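Local coordinates for protein heat shock protease HtrA (Thermotoga maritima, PDB 1L1J) that probably cleaves proteins as an ATP-independent serine endopeptidase of the heat-shock response, seen here as its protease domain alone, at residues Asn156-Lys161 with Ser165-Gly170; Gln37-Trp42 with Ala55-Gly60. All blocks are in the same frame, centred on the assembly; numbering follows the deposited sequence.

In the fold
Along the chain contact 2 comes first and closes before contact 1 opens; their centres lie about 22 Å apart and the nearest atoms about 14 Å, so they do not touch. Contact 2 is buried, where helix 33-42 packs on strand 54-64 of the antiparallel sheet that also carries strands 17-23 and 68-72. Contact 1 is a surface hairpin of strands 146-160 and 167-174, in the other sheet. The two sheets correspond to the two beta-barrels of the chymotrypsin-like fold. Contact 2, on the first barrel, approaches Gly181 and the predicted charge-relay Ser183, while contact 1, on the second, brings Tyr168 near His74 and Asp104, the other predicted charge-relay residues.

Contact 1 (Asn156-Lys161 with Ser165-Gly170); sequences NRRIPK and SGYYVG
The ring of Tyr168 has Lys161 over one face: CG stands 3.6 Å from the ring centroid, close to the normal, in a CH-pi contact. The two side chains cross at about a right angle. Tyr168 CG is anti to its own carbonyl carbon (chi1 -65°), which turns the ring under Lys161 CG. Beyond CG the lysine chain is extended, which carries CE on across the Tyr168 ring, near CD2 and CE2, to within 3.4 Å of Tyr167 O. On the other side of the hairpin, Pro160 CB lies over one face of the Tyr167 ring, toward its rim. Arg158 approaches this ring obliquely, its CG 3.5 Å from Tyr167 CD2; the guanidinium and ring planes are turned 50° against each other, and at 5.3 Å from Arg158 CZ to the Tyr167 ring centroid any cation-pi attraction is weak at most. Val169 CG1 covers one guanidinium face near its centre.

These residues belong to a two-stranded antiparallel hairpin. Ile159 and Tyr168 form the hydrogen-bonded pair, with Ile159 N to Tyr168 O and Tyr168 N to Ile159 O both 2.8 Å and nearly straight. Arg158-Val169 and Pro160-Tyr167 are the flanking non-hydrogen-bonded pairs. Lys161 N closes the loop end on Gly166 O at 3.2 Å. At the other end, Asn156 and Arg157 both face Leu171 in a G1 bulge.

The Tyr168 ring also touches Pro162, Ile201 and Val202. Were this residue an alanine, the Lys161 methylenes would probably lose the ring face they lie on, and a gap would be likely to open beside those loops. The Tyr168 side chain comes within about 6 Å of that of Asp104, a predicted charge-relay residue.

Contact 2 (Gln37-Trp42 with Ala55-Gly60); sequences QFFKKW and ASLGSG
Leu57 meets Phe39 through CB, CG and the CD2 branch, its side chain running from the strand obliquely across the aromatic ring. Its CB is 3.7 Å from Phe39 CZ, at the far end of the ring. One bond further out, CG draws up to CE2 of the same ring at 3.6 Å. The branch CD2 then lies over the ring face, displaced toward the rim; it is 3.7 Å from the ring centroid in a CH-pi contact. This path follows from a leucine CG held anti to the backbone N (chi1 178°), which extends the side chain toward the helix. Phe39 reaches inward from the helix to meet it, its CG anti to its own carbonyl carbon (chi1 -67°).

The ring also passes close to the strand backbone, where CZ and CE1 lie beside Leu57 O. Gly58 N is at the margin, 4.5 Å from CZ. Across these two segments the contact is therefore almost entirely one phenylalanine against one leucine, both buried, with Leu46 adding a further apolar neighbour to Phe39.

Helix 33-42 is thereby joined to strand 54-64, whose Ala55 and Ser56 both face Val22 in a classic bulge. The Phe39 side chain lies about 4 Å from Gly181, a predicted substrate-binding residue, and Gly58 lies about 6 Å from the side chain of Ser183, the predicted charge-relay serine. The packing therefore lies close to, without touching, the predicted catalytic serine of a trypsin-like protease domain.

Contact 1 (Asn156-Lys161 with Ser165-Gly170)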
ATOM      1  N   ASN A 156       2.572  15.951   7.883  1.00 46.92           N
ATOM      2  CA  ASN A 156       1.314  16.670   7.876  1.00 48.30           C
ATOM      3  C   ASN A 156       1.057  17.508   6.634  1.00 48.02           C
ATOM      4  O   ASN A 156       0.838  18.711   6.741  1.00 49.59           O
ATOM      5  CB  ASN A 156       1.246  17.571   9.096  1.00 51.41           C
ATOM      6  CG  ASN A 156      -0.109  17.520   9.760  1.00 56.10           C
ATOM      7  OD1 ASN A 156      -0.507  16.481  10.305  1.00 58.57           O
ATOM      8  ND2 ASN A 156      -0.843  18.631   9.703  1.00 55.98           N
ATOM      9  N   ARG A 157       1.078  16.898   5.457  1.00 46.96           N
ATOM     10  CA  ARG A 157       0.844  17.674   4.247  1.00 46.07           C
ATOM     11  C   ARG A 157      -0.623  17.688   3.853  1.00 46.82           C
ATOM     12  O   ARG A 157      -1.371  16.771   4.189  1.00 48.59           O
ATOM     13  CB  ARG A 157       1.671  17.135   3.076  1.00 44.70           C
ATOM     14  CG  ARG A 157       3.159  17.337   3.204  1.00 43.12           C
ATOM     15  CD  ARG A 157       3.511  18.793   3.347  1.00 41.56           C
ATOM     16  NE  ARG A 157       2.812  19.653   2.393  1.00 42.97           N
ATOM     17  CZ  ARG A 157       2.868  19.553   1.066  1.00 44.51           C
ATOM     18  NH1 ARG A 157       3.595  18.610   0.488  1.00 44.77           N
ATOM     19  NH2 ARG A 157       2.201  20.423   0.315  1.00 45.24           N
ATOM     20  N   ARG A 158      -1.015  18.737   3.131  1.00 46.37           N
ATOM     21  CA  ARG A 158      -2.381  18.909   2.651  1.00 45.71           C
ATOM     22  C   ARG A 158      -2.280  19.211   1.161  1.00 44.28           C
ATOM     23  O   ARG A 158      -1.635  20.181   0.760  1.00 43.74           O
ATOM     24  CB  ARG A 158      -3.054  20.084   3.376  1.00 48.61           C
ATOM     25  CG  ARG A 158      -4.565  20.171   3.189  1.00 50.18           C
ATOM     26  CD  ARG A 158      -5.158  21.381   3.901  1.00 52.59           C
ATOM     27  NE  ARG A 158      -6.543  21.143   4.303  1.00 54.43           N
ATOM     28  CZ  ARG A 158      -6.899  20.513   5.417  1.00 55.51           C
ATOM     29  NH1 ARG A 158      -5.972  20.059   6.253  1.00 56.58           N
ATOM     30  NH2 ARG A 158      -8.182  20.327   5.698  1.00 58.27           N
ATOM     31  N   ILE A 159      -2.905  18.381   0.338  1.00 42.06           N
ATOM     32  CA  ILE A 159      -2.825  18.593  -1.094  1.00 41.69           C
ATOM     33  C   ILE A 159      -4.217  18.629  -1.672  1.00 41.94           C
ATOM     34  O   ILE A 159      -5.022  17.736  -1.435  1.00 42.52           O
ATOM     35  CB  ILE A 159      -2.013  17.456  -1.801  1.00 42.50           C
ATOM     36  CG1 ILE A 159      -0.628  17.302  -1.161  1.00 42.76           C
ATOM     37  CG2 ILE A 159      -1.867  17.758  -3.291  1.00 41.82           C
ATOM     38  CD1 ILE A 159      -0.606  16.412   0.096  1.00 43.70           C
ATOM     39  N   PRO A 160      -4.526  19.670  -2.440  1.00 41.88           N
ATOM     40  CA  PRO A 160      -5.867  19.721  -3.008  1.00 43.62           C
ATOM     41  C   PRO A 160      -5.987  18.659  -4.080  1.00 45.48           C
ATOM     42  O   PRO A 160      -5.162  18.599  -4.980  1.00 48.44           O
ATOM     43  CB  PRO A 160      -5.936  21.131  -3.575  1.00 42.73           C
ATOM     44  CG  PRO A 160      -4.534  21.377  -4.017  1.00 39.74           C
ATOM     45  CD  PRO A 160      -3.721  20.824  -2.870  1.00 40.16           C
ATOM     46  N   LYS A 161      -6.997  17.809  -3.978  1.00 47.71           N
ATOM     47  CA  LYS A 161      -7.189  16.763  -4.980  1.00 49.75           C
ATOM     48  C   LYS A 161      -7.397  17.442  -6.332  1.00 51.39           C
ATOM     49  O   LYS A 161      -8.327  18.232  -6.490  1.00 51.77           O
ATOM     50  CB  LYS A 161      -8.420  15.905  -4.640  1.00 48.89           C
ATOM     51  CG  LYS A 161      -8.405  15.313  -3.241  1.00 49.09           C
ATOM     52  CD  LYS A 161      -9.578  14.361  -3.000  1.00 49.74           C
ATOM     53  CE  LYS A 161      -9.517  13.752  -1.581  1.00 49.44           C
ATOM     54  NZ  LYS A 161     -10.538  12.687  -1.318  1.00 46.67           N
ATOM     55  N   SER A 165     -12.562  18.361  -5.606  1.00 53.20           N
ATOM     56  CA  SER A 165     -13.664  17.972  -4.749  1.00 50.74           C
ATOM     57  C   SER A 165     -13.259  17.643  -3.328  1.00 50.14           C
ATOM     58  O   SER A 165     -14.075  17.190  -2.537  1.00 51.59           O
ATOM     59  CB  SER A 165     -14.354  16.759  -5.339  1.00 51.64           C
ATOM     60  OG  SER A 165     -13.494  15.640  -5.253  1.00 51.77           O
ATOM     61  N   GLY A 166     -12.000  17.857  -2.992  1.00 49.45           N
ATOM     62  CA  GLY A 166     -11.579  17.549  -1.644  1.00 48.99           C
ATOM     63  C   GLY A 166     -10.116  17.838  -1.428  1.00 49.49           C
ATOM     64  O   GLY A 166      -9.506  18.607  -2.166  1.00 49.44           O
ATOM     65  N   TYR A 167      -9.551  17.208  -0.408  1.00 49.30           N
ATOM     66  CA  TYR A 167      -8.157  17.387  -0.069  1.00 49.18           C
ATOM     67  C   TYR A 167      -7.589  16.086   0.481  1.00 50.01           C
ATOM     68  O   TYR A 167      -8.300  15.309   1.137  1.00 49.38           O
ATOM     69  CB  TYR A 167      -7.994  18.444   1.035  1.00 50.78           C
ATOM     70  CG  TYR A 167      -8.072  19.912   0.645  1.00 53.67           C
ATOM     71  CD1 TYR A 167      -9.293  20.522   0.335  1.00 55.29           C
ATOM     72  CD2 TYR A 167      -6.925  20.712   0.652  1.00 54.18           C
ATOM     73  CE1 TYR A 167      -9.365  21.890   0.052  1.00 53.72           C
ATOM     74  CE2 TYR A 167      -6.990  22.072   0.371  1.00 53.97           C
ATOM     75  CZ  TYR A 167      -8.209  22.652   0.078  1.00 53.65           C
ATOM     76  OH  TYR A 167      -8.269  24.003  -0.149  1.00 53.24           O
ATOM     77  N   TYR A 168      -6.312  15.844   0.200  1.00 48.24           N
ATOM     78  CA  TYR A 168      -5.632  14.689   0.756  1.00 48.02           C
ATOM     79  C   TYR A 168      -5.030  15.411   1.952  1.00 48.36           C
ATOM     80  O   TYR A 168      -4.478  16.499   1.769  1.00 50.03           O
ATOM     81  CB  TYR A 168      -4.527  14.184  -0.188  1.00 47.90           C
ATOM     82  CG  TYR A 168      -5.030  13.646  -1.519  1.00 48.10           C
ATOM     83  CD1 TYR A 168      -4.739  14.301  -2.719  1.00 47.83           C
ATOM     84  CD2 TYR A 168      -5.809  12.503  -1.577  1.00 47.47           C
ATOM     85  CE1 TYR A 168      -5.210  13.832  -3.930  1.00 47.50           C
ATOM     86  CE2 TYR A 168      -6.287  12.027  -2.782  1.00 49.65           C
ATOM     87  CZ  TYR A 168      -5.985  12.689  -3.961  1.00 50.14           C
ATOM     88  OH  TYR A 168      -6.456  12.191  -5.168  1.00 51.74           O
ATOM     89  N   VAL A 169      -5.146  14.867   3.165  1.00 47.46           N
ATOM     90  CA  VAL A 169      -4.583  15.569   4.326  1.00 47.67           C
ATOM     91  C   VAL A 169      -3.910  14.696   5.396  1.00 47.97           C
ATOM     92  O   VAL A 169      -4.309  13.552   5.636  1.00 48.69           O
ATOM     93  CB  VAL A 169      -5.660  16.463   5.028  1.00 48.19           C
ATOM     94  CG1 VAL A 169      -6.711  16.926   4.020  1.00 45.46           C
ATOM     95  CG2 VAL A 169      -6.294  15.721   6.180  1.00 47.32           C
ATOM     96  N   GLY A 170      -2.885  15.259   6.037  1.00 47.87           N
ATOM     97  CA  GLY A 170      -2.146  14.552   7.077  1.00 46.43           C
ATOM     98  C   GLY A 170      -1.080  13.624   6.517  1.00 45.32           C
ATOM     99  O   GLY A 170      -0.527  12.790   7.234  1.00 47.32           O
TER

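Contact 2 (Gln37-Trp42 with Ala55-Gly60)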
ATOM      1  N   GLN A  37      -4.187   3.110 -16.240  1.00 64.41           N
ATOM      2  CA  GLN A  37      -3.241   3.520 -17.259  1.00 62.72           C
ATOM      3  C   GLN A  37      -1.805   3.293 -16.814  1.00 60.90           C
ATOM      4  O   GLN A  37      -0.923   3.046 -17.642  1.00 60.45           O
ATOM      5  CB  GLN A  37      -3.442   4.994 -17.623  1.00 65.54           C
ATOM      6  CG  GLN A  37      -3.238   5.283 -19.116  1.00 67.72           C
ATOM      7  CD  GLN A  37      -2.940   6.751 -19.418  1.00 69.27           C
ATOM      8  OE1 GLN A  37      -3.678   7.659 -18.999  1.00 69.65           O
ATOM      9  NE2 GLN A  37      -1.851   6.991 -20.152  1.00 66.91           N
ATOM     10  N   PHE A  38      -1.563   3.374 -15.507  1.00 58.25           N
ATOM     11  CA  PHE A  38      -0.212   3.166 -14.988  1.00 54.87           C
ATOM     12  C   PHE A  38       0.221   1.722 -15.219  1.00 53.93           C
ATOM     13  O   PHE A  38       1.296   1.468 -15.772  1.00 54.57           O
ATOM     14  CB  PHE A  38      -0.137   3.481 -13.494  1.00 53.19           C
ATOM     15  CG  PHE A  38       1.229   3.264 -12.898  1.00 50.04           C
ATOM     16  CD1 PHE A  38       2.247   4.182 -13.104  1.00 49.09           C
ATOM     17  CD2 PHE A  38       1.507   2.118 -12.161  1.00 50.85           C
ATOM     18  CE1 PHE A  38       3.522   3.965 -12.583  1.00 47.87           C
ATOM     19  CE2 PHE A  38       2.787   1.891 -11.633  1.00 49.20           C
ATOM     20  CZ  PHE A  38       3.790   2.814 -11.847  1.00 46.75           C
ATOM     21  N   PHE A  39      -0.610   0.778 -14.788  1.00 51.47           N
ATOM     22  CA  PHE A  39      -0.291  -0.629 -14.977  1.00 50.86           C
ATOM     23  C   PHE A  39      -0.244  -0.961 -16.473  1.00 50.22           C
ATOM     24  O   PHE A  39       0.714  -1.558 -16.966  1.00 49.26           O
ATOM     25  CB  PHE A  39      -1.332  -1.517 -14.289  1.00 49.68           C
ATOM     26  CG  PHE A  39      -1.320  -1.428 -12.795  1.00 49.60           C
ATOM     27  CD1 PHE A  39      -2.307  -0.715 -12.114  1.00 50.25           C
ATOM     28  CD2 PHE A  39      -0.336  -2.081 -12.057  1.00 48.60           C
ATOM     29  CE1 PHE A  39      -2.317  -0.658 -10.719  1.00 47.20           C
ATOM     30  CE2 PHE A  39      -0.336  -2.030 -10.665  1.00 46.63           C
ATOM     31  CZ  PHE A  39      -1.328  -1.320  -9.997  1.00 46.74           C
ATOM     32  N   LYS A  40      -1.292  -0.561 -17.186  1.00 50.24           N
ATOM     33  CA  LYS A  40      -1.403  -0.811 -18.620  1.00 51.40           C
ATOM     34  C   LYS A  40      -0.156  -0.381 -19.393  1.00 51.68           C
ATOM     35  O   LYS A  40       0.323  -1.102 -20.266  1.00 50.65           O
ATOM     36  CB  LYS A  40      -2.629  -0.075 -19.177  1.00 51.59           C
ATOM     37  CG  LYS A  40      -2.927  -0.353 -20.648  1.00 53.36           C
ATOM     38  CD  LYS A  40      -3.336  -1.807 -20.888  1.00 53.07           C
ATOM     39  CE  LYS A  40      -3.588  -2.088 -22.367  1.00 52.61           C
ATOM     40  NZ  LYS A  40      -4.593  -1.166 -22.952  1.00 53.04           N
ATOM     41  N   LYS A  41       0.369   0.793 -19.050  1.00 51.10           N
ATOM     42  CA  LYS A  41       1.534   1.350 -19.715  1.00 49.27           C
ATOM     43  C   LYS A  41       2.893   0.913 -19.212  1.00 47.63           C
ATOM     44  O   LYS A  41       3.868   0.967 -19.960  1.00 47.09           O
ATOM     45  CB  LYS A  41       1.444   2.871 -19.661  1.00 51.61           C
ATOM     46  CG  LYS A  41       2.772   3.612 -19.461  1.00 55.63           C
ATOM     47  CD  LYS A  41       3.533   3.896 -20.766  1.00 59.12           C
ATOM     48  CE  LYS A  41       4.568   5.003 -20.528  1.00 58.95           C
ATOM     49  NZ  LYS A  41       5.313   5.416 -21.741  1.00 58.75           N
ATOM     50  N   TRP A  42       2.974   0.472 -17.962  1.00 47.29           N
ATOM     51  CA  TRP A  42       4.271   0.092 -17.396  1.00 47.48           C
ATOM     52  C   TRP A  42       4.508  -1.364 -17.029  1.00 47.94           C
ATOM     53  O   TRP A  42       5.650  -1.778 -16.855  1.00 48.42           O
ATOM     54  CB  TRP A  42       4.571   0.958 -16.160  1.00 45.87           C
ATOM     55  CG  TRP A  42       4.800   2.407 -16.493  1.00 45.81           C
ATOM     56  CD1 TRP A  42       3.911   3.437 -16.354  1.00 44.77           C
ATOM     57  CD2 TRP A  42       5.977   2.969 -17.075  1.00 44.38           C
ATOM     58  NE1 TRP A  42       4.464   4.607 -16.815  1.00 44.32           N
ATOM     59  CE2 TRP A  42       5.734   4.348 -17.260  1.00 45.90           C
ATOM     60  CE3 TRP A  42       7.217   2.440 -17.457  1.00 44.80           C
ATOM     61  CZ2 TRP A  42       6.687   5.206 -17.824  1.00 47.30           C
ATOM     62  CZ3 TRP A  42       8.161   3.287 -18.016  1.00 47.21           C
ATOM     63  CH2 TRP A  42       7.891   4.661 -18.191  1.00 47.81           C
ATOM     64  N   ALA A  55     -10.371  -4.840 -11.945  1.00 62.48           N
ATOM     65  CA  ALA A  55     -11.010  -3.614 -11.503  1.00 62.63           C
ATOM     66  C   ALA A  55     -10.012  -2.774 -10.729  1.00 61.52           C
ATOM     67  O   ALA A  55     -10.030  -1.543 -10.791  1.00 60.47           O
ATOM     68  CB  ALA A  55     -12.213  -3.948 -10.630  1.00 63.95           C
ATOM     69  N   SER A  56      -9.141  -3.461  -9.997  1.00 61.57           N
ATOM     70  CA  SER A  56      -8.105  -2.810  -9.207  1.00 59.83           C
ATOM     71  C   SER A  56      -6.952  -3.738  -8.858  1.00 58.57           C
ATOM     72  O   SER A  56      -7.143  -4.903  -8.486  1.00 57.81           O
ATOM     73  CB  SER A  56      -8.690  -2.235  -7.921  1.00 60.51           C
ATOM     74  OG  SER A  56      -8.809  -0.827  -8.021  1.00 64.18           O
ATOM     75  N   LEU A  57      -5.749  -3.196  -8.989  1.00 56.84           N
ATOM     76  CA  LEU A  57      -4.521  -3.911  -8.686  1.00 53.66           C
ATOM     77  C   LEU A  57      -3.753  -3.000  -7.748  1.00 52.18           C
ATOM     78  O   LEU A  57      -3.616  -1.803  -8.009  1.00 52.29           O
ATOM     79  CB  LEU A  57      -3.726  -4.147  -9.970  1.00 52.24           C
ATOM     80  CG  LEU A  57      -2.377  -4.844  -9.858  1.00 51.76           C
ATOM     81  CD1 LEU A  57      -2.519  -6.193  -9.167  1.00 50.89           C
ATOM     82  CD2 LEU A  57      -1.820  -5.014 -11.250  1.00 52.20           C
ATOM     83  N   GLY A  58      -3.270  -3.555  -6.647  1.00 50.58           N
ATOM     84  CA  GLY A  58      -2.530  -2.741  -5.706  1.00 49.55           C
ATOM     85  C   GLY A  58      -1.634  -3.556  -4.807  1.00 49.26           C
ATOM     86  O   GLY A  58      -1.150  -4.629  -5.189  1.00 49.67           O
ATOM     87  N   SER A  59      -1.402  -3.039  -3.608  1.00 47.94           N
ATOM     88  CA  SER A  59      -0.564  -3.728  -2.647  1.00 47.78           C
ATOM     89  C   SER A  59      -1.181  -3.572  -1.273  1.00 47.81           C
ATOM     90  O   SER A  59      -2.172  -2.866  -1.099  1.00 49.21           O
ATOM     91  CB  SER A  59       0.847  -3.135  -2.645  1.00 48.82           C
ATOM     92  OG  SER A  59       1.410  -3.116  -3.947  1.00 50.33           O
ATOM     93  N   GLY A  60      -0.587  -4.231  -0.294  1.00 46.91           N
ATOM     94  CA  GLY A  60      -1.088  -4.125   1.054  1.00 46.83           C
ATOM     95  C   GLY A  60      -0.113  -4.874   1.917  1.00 47.65           C
ATOM     96  O   GLY A  60       0.880  -5.390   1.411  1.00 47.54           O
TER